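PDB 2FYI: HTH-type transcriptional regulator cbl from Escherichia coli K12, which binds DNA as a LysR-family transcription regulator, may act as an accessory regulator of the cys regulon, and is represented here by its cofactor-binding domain. Local coordinates for residues Thr20-Thr23 against Gln24-Ser28; Ile116-Gln120 against Gly121-Arg125; Val205-Phe208 against Leu209-Cys212; Leu216-Glu219 against Asp220-Gln224. One frame throughout, in Å; residues are numbered along the deposited sequence. Where two conformers were deposited one is given.

In the fold
All four contacts are local, each within one continuous run of the cofactor-binding domain of a LysR-type regulator, whose fold belongs to the periplasmic-binding-protein class. They come in series along the chain. Interaction 1, on helix 22-27 after strand 14-20, and interaction 2, in the loop between strand 115-118 and helix 125-134, have centres about 14 Å apart and touch through the hydroxyls of Thr-23 and Thr-123. Interactions 3 and 4 occupy the successive helices 203-212 and 218-226. Their centres are about 10 Å apart and they pack together, on the opposite side of the chain's centre from interaction 2. The first pair brings a short helix against a loop nearer the middle of the domain, the second pairs the last two helices of the chain.

Interaction 1. Residues Thr20-Thr23 against Gln24-Ser28; sequences TTHT and QARYS
His-22 and Arg-26 lie one turn apart on the same side of helix 22-27, the short helix that follows strand 14-20 in this periplasmic-binding-protein-like domain, with Thr-21 as its N-cap. The two side chains run side by side in the same direction. With the imidazole turned anti to the backbone N (chi1 176°), one of its faces receives the aliphatic part of the arginine: CG of Arg-26 stands 4.0 Å from the centroid of the His-22 ring, a CH-pi contact. The guanidinium is steeply inclined to that ring, their planes 75° apart, and its NH1 makes a salt bridge with Asp-149. Its NE is hydrogen-bonded to Thr-153 of the second subunit, which places this turn at the dimer contact. Gln-24 bends at chi2 past Thr-20 and Thr-21, its CG 3.4 Å from OG1 of Thr-20, a hydroxyl bonded to the carbonyl of Ile-68. Along the backbone, Arg-26 N donates to His-22 O at 3.0 Å and Tyr-27 N to Thr-23 O at the same length. Ala-25 N closes the first turn on Thr-21 O, 3.0 Å away with an N-H...O angle of 166°.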
loop_
_atom_site.group_PDB
_atom_site.type_symbol
_atom_site.label_atom_id
_atom_site.label_comp_id
_atom_site.label_asym_id
_atom_site.label_seq_id
_atom_site.Cartn_x
_atom_site.Cartn_y
_atom_site.Cartn_z
ATOM N N THR A 20 -10.420 5.896 1.421
ATOM C CA THR A 20 -10.342 4.996 0.305
ATOM C C THR A 20 -9.173 4.004 0.350
ATOM O O THR A 20 -8.317 4.060 1.226
ATOM C CB THR A 20 -10.289 5.797 -0.973
ATOM O OG1 THR A 20 -10.604 4.932 -2.052
ATOM C CG2 THR A 20 -8.924 6.421 -1.184
ATOM N N THR A 21 -9.146 3.095 -0.611
ATOM C CA THR A 21 -8.078 2.090 -0.751
ATOM C C THR A 21 -7.001 2.511 -1.731
ATOM O O THR A 21 -7.201 3.436 -2.521
ATOM C CB THR A 21 -8.657 0.767 -1.296
ATOM O OG1 THR A 21 -9.343 1.009 -2.549
ATOM C CG2 THR A 21 -9.631 0.198 -0.304
ATOM N N HIS A 22 -5.882 1.797 -1.702
ATOM C CA HIS A 22 -4.767 2.044 -2.592
ATOM C C HIS A 22 -5.232 2.040 -4.029
ATOM O O HIS A 22 -4.865 2.913 -4.837
ATOM C CB HIS A 22 -3.726 0.944 -2.402
ATOM C CG HIS A 22 -2.572 1.039 -3.351
ATOM N ND1 HIS A 22 -2.622 0.541 -4.642
ATOM C CD2 HIS A 22 -1.341 1.584 -3.202
ATOM C CE1 HIS A 22 -1.472 0.783 -5.243
ATOM N NE2 HIS A 22 -0.682 1.418 -4.392
ATOM N N THR A 23 -6.059 1.048 -4.345
ATOM C CA THR A 23 -6.508 0.878 -5.716
ATOM C C THR A 23 -7.166 2.140 -6.282
ATOM O O THR A 23 -6.787 2.608 -7.346
ATOM C CB THR A 23 -7.508 -0.298 -5.911
ATOM O OG1 THR A 23 -7.062 -1.479 -5.238
ATOM C CG2 THR A 23 -7.655 -0.589 -7.382
ATOM N N GLN A 24 -8.169 2.691 -5.602
ATOM C CA GLN A 24 -8.854 3.830 -6.205
ATOM C C GLN A 24 -8.008 5.086 -6.039
ATOM O O GLN A 24 -7.938 5.890 -6.947
ATOM C CB GLN A 24 -10.306 4.004 -5.699
ATOM C CG GLN A 24 -10.843 2.890 -4.768
ATOM C CD GLN A 24 -11.098 1.533 -5.447
ATOM O OE1 GLN A 24 -10.917 1.354 -6.665
ATOM N NE2 GLN A 24 -11.532 0.565 -4.645
ATOM N N ALA A 25 -7.318 5.225 -4.918
ATOM C CA ALA A 25 -6.498 6.379 -4.735
ATOM C C ALA A 25 -5.532 6.557 -5.928
ATOM O O ALA A 25 -5.304 7.678 -6.407
ATOM C CB ALA A 25 -5.782 6.264 -3.439
ATOM N N ARG A 26 -5.002 5.454 -6.438
ATOM C CA ARG A 26 -4.052 5.550 -7.516
ATOM C C ARG A 26 -4.648 5.558 -8.900
ATOM O O ARG A 26 -4.152 6.238 -9.788
ATOM C CB ARG A 26 -3.094 4.384 -7.462
ATOM C CG ARG A 26 -2.288 4.404 -6.234
ATOM C CD ARG A 26 -0.934 3.969 -6.503
ATOM N NE ARG A 26 -0.212 4.934 -7.301
ATOM C CZ ARG A 26 0.887 4.593 -7.966
ATOM N NH1 ARG A 26 1.325 3.332 -7.904
ATOM N NH2 ARG A 26 1.550 5.490 -8.675
ATOM N N TYR A 27 -5.684 4.773 -9.120
ATOM C CA TYR A 27 -6.056 4.468 -10.488
ATOM C C TYR A 27 -7.380 5.025 -10.973
ATOM O O TYR A 27 -7.682 4.969 -12.161
ATOM C CB TYR A 27 -6.038 2.966 -10.732
ATOM C CG TYR A 27 -4.753 2.345 -10.303
ATOM C CD1 TYR A 27 -4.723 1.341 -9.335
ATOM C CD2 TYR A 27 -3.557 2.790 -10.835
ATOM C CE1 TYR A 27 -3.533 0.788 -8.911
ATOM C CE2 TYR A 27 -2.372 2.247 -10.434
ATOM C CZ TYR A 27 -2.355 1.249 -9.465
ATOM O OH TYR A 27 -1.129 0.718 -9.094
ATOM N N SER A 28 -8.194 5.558 -10.077
ATOM C CA SER A 28 -9.495 6.132 -10.505
ATOM C C SER A 28 -9.781 7.517 -9.961
ATOM O O SER A 28 -10.334 8.326 -10.677
ATOM C CB SER A 28 -10.660 5.245 -10.101
ATOM O OG SER A 28 -10.331 3.884 -10.322
#

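Interaction 2. Residues Ile116-Gln120 against Gly121-Arg125; sequences ITYRQ and GITGR
Arg-125 reaches back from the start of helix 125-134 to the end of strand 115-118, where its NH1 donates to the carbonyl oxygen of Tyr-118 at 2.9 Å. This bond is fairly straight (161°), and it lies both in the carbonyl plane and close to the guanidinium plane. The side chain leaves with CG anti to the backbone N (chi1 165°) and bends at chi2, which carries its CG alongside CA of Gln-120, 3.7 Å away. NE2 of Gln-120 stands over one guanidinium face, toward its rim, 3.8 Å from NH2 of Arg-125. Asp-129 ties these side chains together, through a salt bridge to NE of Arg-125 and a weak hydrogen bond from NE2 of Gln-120.

Tyr-118 turns its ring the other way and presents one face to Thr-123. CB of Thr-123 sits over the middle of that ring, 3.5 Å from the centroid and only 8° off the normal, a CH-pi contact; CG2 extends across the same face toward CE1. The phenol oxygen is fixed beyond the contact by Ser-148 and the backbone N of Ala-165.

A type II turn from Arg-119 to Ile-122 reverses the chain between these two grips, closed by Ile-122 N bonding to Arg-119 O at 3.3 Å. Gly-121 takes positive phi, where a CB would collide with the preceding carbonyl.

Strand 115-118 runs parallel to strands 141-145 and 161-165, its residues Ile-116 and Tyr-118 packing against helix 148-157, while Thr-123 meets Trp-87 of strand 79-94.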
loop_
_atom_site.group_PDB
_atom_site.type_symbol
_atom_site.label_atom_id
_atom_site.label_comp_id
_atom_site.label_asym_id
_atom_site.label_seq_id
_atom_site.Cartn_x
_atom_site.Cartn_y
_atom_site.Cartn_z
ATOM N N ILE A 116 0.947 -14.171 -7.155
ATOM C CA ILE A 116 1.185 -12.999 -6.365
ATOM C C ILE A 116 -0.068 -12.191 -6.503
ATOM O O ILE A 116 -0.383 -11.688 -7.570
ATOM C CB ILE A 116 2.356 -12.202 -6.891
ATOM C CG1 ILE A 116 3.565 -13.095 -7.049
ATOM C CG2 ILE A 116 2.686 -11.039 -5.963
ATOM C CD1 ILE A 116 4.616 -12.403 -7.812
ATOM N N THR A 117 -0.812 -12.082 -5.420
ATOM C CA THR A 117 -2.102 -11.429 -5.508
ATOM C C THR A 117 -2.531 -10.813 -4.191
ATOM O O THR A 117 -1.788 -10.874 -3.209
ATOM C CB THR A 117 -3.168 -12.363 -6.048
ATOM O OG1 THR A 117 -4.222 -11.569 -6.575
ATOM C CG2 THR A 117 -3.708 -13.245 -4.974
ATOM N N TYR A 118 -3.713 -10.204 -4.189
ATOM C CA TYR A 118 -4.202 -9.498 -3.008
ATOM C C TYR A 118 -4.497 -10.449 -1.870
ATOM O O TYR A 118 -4.865 -11.583 -2.083
ATOM C CB TYR A 118 -5.461 -8.695 -3.342
ATOM C CG TYR A 118 -5.249 -7.782 -4.511
ATOM C CD1 TYR A 118 -5.857 -8.055 -5.736
ATOM C CD2 TYR A 118 -4.407 -6.682 -4.410
ATOM C CE1 TYR A 118 -5.651 -7.243 -6.829
ATOM C CE2 TYR A 118 -4.196 -5.866 -5.489
ATOM C CZ TYR A 118 -4.820 -6.160 -6.706
ATOM O OH TYR A 118 -4.631 -5.355 -7.808
ATOM N N ARG A 119 -4.344 -9.976 -0.652
ATOM C CA ARG A 119 -4.683 -10.774 0.489
ATOM C C ARG A 119 -6.216 -10.918 0.593
ATOM O O ARG A 119 -6.943 -10.154 -0.000
ATOM C CB ARG A 119 -4.136 -10.082 1.714
ATOM C CG ARG A 119 -5.223 -9.468 2.508
ATOM C CD ARG A 119 -4.757 -8.353 3.377
ATOM N NE ARG A 119 -3.709 -8.726 4.314
ATOM C CZ ARG A 119 -3.463 -8.016 5.401
ATOM N NH1 ARG A 119 -4.227 -6.962 5.651
ATOM N NH2 ARG A 119 -2.484 -8.346 6.226
ATOM N N GLN A 120 -6.712 -11.888 1.354
ATOM C CA GLN A 120 -8.154 -12.106 1.453
ATOM C C GLN A 120 -8.790 -10.898 2.037
ATOM O O GLN A 120 -8.236 -10.298 2.939
ATOM C CB GLN A 120 -8.477 -13.277 2.358
ATOM C CG GLN A 120 -7.561 -14.440 2.149
ATOM C CD GLN A 120 -8.252 -15.761 2.397
ATOM O OE1 GLN A 120 -8.494 -16.152 3.544
ATOM N NE2 GLN A 120 -8.574 -16.459 1.322
ATOM N N GLY A 121 -9.966 -10.554 1.526
ATOM C CA GLY A 121 -10.713 -9.417 2.022
ATOM C C GLY A 121 -10.521 -8.164 1.196
ATOM O O GLY A 121 -11.241 -7.177 1.385
ATOM N N ILE A 122 -9.560 -8.178 0.279
ATOM C CA ILE A 122 -9.229 -6.952 -0.443
ATOM C C ILE A 122 -8.944 -7.104 -1.944
ATOM O O ILE A 122 -8.358 -8.091 -2.406
ATOM C CB ILE A 122 -8.065 -6.168 0.224
ATOM C CG1 ILE A 122 -6.742 -6.922 0.083
ATOM C CG2 ILE A 122 -8.375 -5.879 1.673
ATOM C CD1 ILE A 122 -5.649 -6.060 -0.382
ATOM N N THR A 123 -9.360 -6.074 -2.674
ATOM C CA THR A 123 -9.341 -6.021 -4.136
ATOM C C THR A 123 -9.785 -7.302 -4.865
ATOM O O THR A 123 -9.094 -7.856 -5.728
ATOM C CB THR A 123 -8.006 -5.434 -4.612
ATOM O OG1 THR A 123 -7.776 -4.248 -3.856
ATOM C CG2 THR A 123 -8.058 -5.014 -6.065
ATOM N N GLY A 124 -10.963 -7.766 -4.469
ATOM C CA GLY A 124 -11.664 -8.813 -5.182
ATOM C C GLY A 124 -11.074 -10.193 -5.086
ATOM O O GLY A 124 -11.303 -11.017 -5.946
ATOM N N ARG A 125 -10.328 -10.448 -4.027
ATOM C CA ARG A 125 -9.589 -11.695 -3.876
ATOM C C ARG A 125 -10.538 -12.875 -3.924
ATOM O O ARG A 125 -10.187 -13.967 -4.398
ATOM C CB ARG A 125 -8.808 -11.674 -2.558
ATOM C CG ARG A 125 -8.297 -13.004 -2.117
ATOM C CD ARG A 125 -7.292 -13.596 -3.097
ATOM N NE ARG A 125 -6.993 -14.949 -2.648
ATOM C CZ ARG A 125 -6.067 -15.268 -1.746
ATOM N NH1 ARG A 125 -5.267 -14.357 -1.211
ATOM N NH2 ARG A 125 -5.939 -16.521 -1.383
#

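Interaction 3. Residues Val205-Phe208 against Leu209-Cys212; sequences VWRF and LELC
Phe-208 and Cys-212, one turn apart on helix 203-212, meet through a sulfur-aromatic contact: SG of Cys-212 lies 4.5 Å from the centroid of the Phe-208 ring and 45° off its normal, an oblique approach in which CE2 is the nearest ring atom at 3.7 Å. A methyl of Leu-209 comes to the edge of the same ring, in its plane, with CD2 of the leucine 4.0 Å from CD2 of Phe-208; the two side chains cross at about a right angle. The phenylalanine chi1 of -174° sets CG anti to the backbone N and carries the ring outward from the helix, where its CE2 atom meets the sulfur of the next turn.

On another side of the helix, Arg-207 and Glu-210 run together in the same direction. The carboxylate meets the aliphatic part of the arginine, OE2 being 3.8 Å from CD of Arg-207, while bends at chi2 and chi3 fold the guanidinium nearly parallel to it, the planes 20° apart.

The backbone spaces these groups. Leu-211 N binds Arg-207 O at 2.9 Å and Cys-212 N binds Phe-208 O at 3.1 Å, whereas the two preceding bonds of the helix are weak. Farther out, Leu-29 and Val-32 of helix 29-39 pack on Phe-208, Leu-195 of strand 189-196 touches Leu-209, and Leu-193 of that strand touches Cys-212.

The chemistry is therefore divided: dispersion between sulfur, ring and methyl on the inward side, and, at 4.5 Å from NH1 of Arg-207 to OE2 of Glu-210, probably no more than a modest through-space attraction of opposite charges.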
loop_
_atom_site.group_PDB
_atom_site.type_symbol
_atom_site.label_atom_id
_atom_site.label_comp_id
_atom_site.label_asym_id
_atom_site.label_seq_id
_atom_site.Cartn_x
_atom_site.Cartn_y
_atom_site.Cartn_z
ATOM N N VAL A 205 -20.559 17.322 -0.882
ATOM C CA VAL A 205 -20.461 15.865 -0.759
ATOM C C VAL A 205 -21.435 15.317 -1.768
ATOM O O VAL A 205 -21.103 14.421 -2.533
ATOM C CB VAL A 205 -20.895 15.356 0.636
ATOM C CG1 VAL A 205 -20.953 13.816 0.684
ATOM C CG2 VAL A 205 -20.016 15.936 1.717
ATOM N N TRP A 206 -22.644 15.884 -1.787
ATOM C CA TRP A 206 -23.685 15.391 -2.694
ATOM C C TRP A 206 -23.207 15.511 -4.135
ATOM O O TRP A 206 -23.392 14.598 -4.941
ATOM C CB TRP A 206 -25.011 16.119 -2.500
ATOM C CG TRP A 206 -25.582 16.004 -1.136
ATOM C CD1 TRP A 206 -25.830 17.035 -0.242
ATOM C CD2 TRP A 206 -25.996 14.808 -0.484
ATOM N NE1 TRP A 206 -26.384 16.539 0.920
ATOM C CE2 TRP A 206 -26.493 15.174 0.799
ATOM C CE3 TRP A 206 -26.001 13.461 -0.849
ATOM C CZ2 TRP A 206 -26.981 14.224 1.712
ATOM C CZ3 TRP A 206 -26.485 12.524 0.055
ATOM C CH2 TRP A 206 -26.968 12.908 1.317
ATOM N N ARG A 207 -22.552 16.626 -4.442
ATOM C CA ARG A 207 -22.022 16.795 -5.771
ATOM C C ARG A 207 -20.926 15.803 -6.145
ATOM O O ARG A 207 -20.907 15.301 -7.257
ATOM C CB ARG A 207 -21.528 18.202 -6.007
ATOM C CG ARG A 207 -21.271 18.376 -7.487
ATOM C CD ARG A 207 -22.602 18.444 -8.244
ATOM N NE ARG A 207 -23.067 19.832 -8.233
ATOM C CZ ARG A 207 -22.767 20.722 -9.187
ATOM N NH1 ARG A 207 -22.039 20.341 -10.248
ATOM N NH2 ARG A 207 -23.209 21.985 -9.100
ATOM N N PHE A 208 -20.010 15.524 -5.228
ATOM C CA PHE A 208 -18.928 14.608 -5.527
ATOM C C PHE A 208 -19.448 13.292 -6.057
ATOM O O PHE A 208 -18.902 12.734 -7.002
ATOM C CB PHE A 208 -18.098 14.332 -4.286
ATOM C CG PHE A 208 -16.879 13.500 -4.561
ATOM C CD1 PHE A 208 -15.665 14.098 -4.820
ATOM C CD2 PHE A 208 -16.955 12.110 -4.588
ATOM C CE1 PHE A 208 -14.539 13.320 -5.098
ATOM C CE2 PHE A 208 -15.823 11.330 -4.858
ATOM C CZ PHE A 208 -14.625 11.941 -5.114
ATOM N N LEU A 209 -20.502 12.785 -5.434
ATOM C CA LEU A 209 -21.029 11.489 -5.832
ATOM C C LEU A 209 -21.522 11.585 -7.246
ATOM O O LEU A 209 -21.261 10.704 -8.062
ATOM C CB LEU A 209 -22.156 11.001 -4.908
ATOM C CG LEU A 209 -21.764 10.578 -3.489
ATOM C CD1 LEU A 209 -22.500 9.349 -3.092
ATOM C CD2 LEU A 209 -20.302 10.280 -3.445
ATOM N N GLU A 210 -22.218 12.668 -7.545
ATOM C CA GLU A 210 -22.818 12.834 -8.867
ATOM C C GLU A 210 -21.740 12.892 -9.964
ATOM O O GLU A 210 -21.713 12.111 -10.924
ATOM C CB GLU A 210 -23.654 14.096 -8.862
ATOM C CG GLU A 210 -24.440 14.281 -10.100
ATOM C CD GLU A 210 -24.671 15.747 -10.338
ATOM O OE1 GLU A 210 -25.613 16.331 -9.720
ATOM O OE2 GLU A 210 -23.876 16.322 -11.124
ATOM N N LEU A 211 -20.853 13.853 -9.773
ATOM C CA LEU A 211 -19.602 13.960 -10.466
ATOM C C LEU A 211 -18.956 12.609 -10.789
ATOM O O LEU A 211 -18.378 12.455 -11.858
ATOM C CB LEU A 211 -18.677 14.774 -9.580
ATOM C CG LEU A 211 -17.602 15.567 -10.300
ATOM C CD1 LEU A 211 -18.015 15.853 -11.752
ATOM C CD2 LEU A 211 -17.304 16.838 -9.494
ATOM N N CYS A 212 -19.031 11.648 -9.864
ATOM C CA CYS A 212 -18.493 10.296 -10.076
ATOM C C CYS A 212 -19.274 9.454 -11.074
ATOM O O CYS A 212 -18.692 8.596 -11.767
ATOM C CB CYS A 212 -18.553 9.527 -8.789
ATOM S SG CYS A 212 -17.107 9.662 -7.889
#

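Interaction 4. Residues Leu216-Glu219 against Asp220-Gln224; sequences LSVE and DIKRQ
Ser-217 and Asp-220 are arranged as a capping box at the start of helix 218-226. Of its two polar links, OG of Ser-217 accepts from Glu-219 N at 3.2 Å, whereas the reciprocal bond from Ser-217 N to a carboxylate oxygen of Asp-220 is weak and the place of that oxygen doubtful. The serine thus caps an N-H of the first turn, which has no earlier helical carbonyl to bind.

Backbone bonds carry the helix onward. Ile-221 N meets Ser-217 O at 3.0 Å, Lys-222 N meets Val-218 O at 3.0 Å in an almost linear bond (174°), and Arg-223 N meets Glu-219 O at 2.9 Å.

Apolar contacts join the residue before the cap, and the first turn, to the turn that follows. The end of Ile-221 reaches back past the cap, its CD1 3.7 Å from CB of Leu-216. Val-218 and Lys-222 lie side by side, CE of the lysine 4.0 Å from CG1 of the valine.

Among the charged side chains, Arg-223 folds at chi3 (-52°), which brings NH2 to 3.5 Å from CB of Glu-219, a contact with the aliphatic stem rather than the carboxylate.

Helix 218-226 packs on the preceding helix 203-212: Ile-221 lies against Trp-206, whose ring also receives Lys-222 in a cation-pi interaction, and Val-218 touches Glu-210. Strand 79-94 adjoins it as well, with Phe-82 against Ile-221 and Gln-224.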
loop_
_atom_site.group_PDB
_atom_site.type_symbol
_atom_site.label_atom_id
_atom_site.label_comp_id
_atom_site.label_asym_id
_atom_site.label_seq_id
_atom_site.Cartn_x
_atom_site.Cartn_y
_atom_site.Cartn_z
ATOM N N LEU A 216 -26.492 8.152 -11.303
ATOM C CA LEU A 216 -27.166 8.712 -10.121
ATOM C C LEU A 216 -27.422 10.203 -10.307
ATOM O O LEU A 216 -26.581 10.927 -10.844
ATOM C CB LEU A 216 -26.256 8.501 -8.888
ATOM C CG LEU A 216 -24.977 7.612 -9.088
ATOM C CD1 LEU A 216 -23.777 7.865 -8.118
ATOM C CD2 LEU A 216 -25.313 6.084 -9.169
ATOM N N SER A 217 -28.588 10.662 -9.879
ATOM C CA SER A 217 -28.794 12.097 -9.688
ATOM C C SER A 217 -28.722 12.476 -8.191
ATOM O O SER A 217 -28.922 11.626 -7.301
ATOM C CB SER A 217 -30.122 12.543 -10.281
ATOM O OG SER A 217 -30.777 13.463 -9.416
ATOM N N VAL A 218 -28.435 13.749 -7.911
ATOM C CA VAL A 218 -28.354 14.220 -6.519
ATOM C C VAL A 218 -29.602 13.838 -5.707
ATOM O O VAL A 218 -29.478 13.278 -4.609
ATOM C CB VAL A 218 -28.008 15.753 -6.421
ATOM C CG1 VAL A 218 -28.597 16.402 -5.167
ATOM C CG2 VAL A 218 -26.490 15.956 -6.454
ATOM N N GLU A 219 -30.788 14.086 -6.269
ATOM C CA GLU A 219 -32.045 13.852 -5.559
ATOM C C GLU A 219 -32.212 12.396 -5.199
ATOM O O GLU A 219 -32.696 12.062 -4.129
ATOM C CB GLU A 219 -33.247 14.338 -6.374
ATOM C CG GLU A 219 -33.348 15.859 -6.477
ATOM C CD GLU A 219 -31.986 16.496 -6.777
ATOM O OE1 GLU A 219 -31.238 15.933 -7.635
ATOM O OE2 GLU A 219 -31.653 17.534 -6.138
ATOM N N ASP A 220 -31.797 11.514 -6.087
ATOM C CA ASP A 220 -31.966 10.099 -5.819
ATOM C C ASP A 220 -30.991 9.636 -4.741
ATOM O O ASP A 220 -31.327 8.784 -3.906
ATOM C CB ASP A 220 -31.822 9.286 -7.111
ATOM C CG ASP A 220 -32.413 10.008 -8.319
ATOM O OD1 ASP A 220 -33.640 10.300 -8.331
ATOM O OD2 ASP A 220 -31.635 10.296 -9.255
ATOM N N ILE A 221 -29.795 10.211 -4.751
ATOM C CA ILE A 221 -28.827 9.909 -3.708
ATOM C C ILE A 221 -29.372 10.331 -2.332
ATOM O O ILE A 221 -29.459 9.508 -1.421
ATOM C CB ILE A 221 -27.446 10.555 -3.997
ATOM C CG1 ILE A 221 -26.812 9.931 -5.248
ATOM C CG2 ILE A 221 -26.509 10.393 -2.803
ATOM C CD1 ILE A 221 -26.132 10.944 -6.162
ATOM N N LYS A 222 -29.762 11.596 -2.194
ATOM C CA LYS A 222 -30.320 12.097 -0.942
ATOM C C LYS A 222 -31.505 11.273 -0.476
ATOM O O LYS A 222 -31.589 10.886 0.683
ATOM C CB LYS A 222 -30.781 13.536 -1.106
ATOM C CG LYS A 222 -29.686 14.563 -1.109
ATOM C CD LYS A 222 -30.289 15.931 -1.392
ATOM C CE LYS A 222 -29.248 17.025 -1.289
ATOM N NZ LYS A 222 -29.876 18.354 -1.411
ATOM N N ARG A 223 -32.429 11.014 -1.392
ATOM C CA ARG A 223 -33.681 10.347 -1.072
ATOM C C ARG A 223 -33.427 9.008 -0.441
ATOM O O ARG A 223 -34.104 8.595 0.485
ATOM C CB ARG A 223 -34.461 10.135 -2.352
ATOM C CG ARG A 223 -35.951 9.971 -2.175
ATOM C CD ARG A 223 -36.606 9.830 -3.567
ATOM N NE ARG A 223 -36.205 10.916 -4.475
ATOM C CZ ARG A 223 -36.849 12.084 -4.612
ATOM N NH1 ARG A 223 -37.956 12.347 -3.914
ATOM N NH2 ARG A 223 -36.387 12.998 -5.464
ATOM N N GLN A 224 -32.416 8.342 -0.960
ATOM C CA GLN A 224 -32.113 6.971 -0.610
ATOM C C GLN A 224 -31.217 6.826 0.614
ATOM O O GLN A 224 -31.299 5.844 1.329
ATOM C CB GLN A 224 -31.465 6.328 -1.808
ATOM C CG GLN A 224 -31.666 4.869 -1.887
ATOM C CD GLN A 224 -30.673 4.282 -2.837
ATOM O OE1 GLN A 224 -30.766 4.493 -4.049
ATOM N NE2 GLN A 224 -29.673 3.579 -2.298
#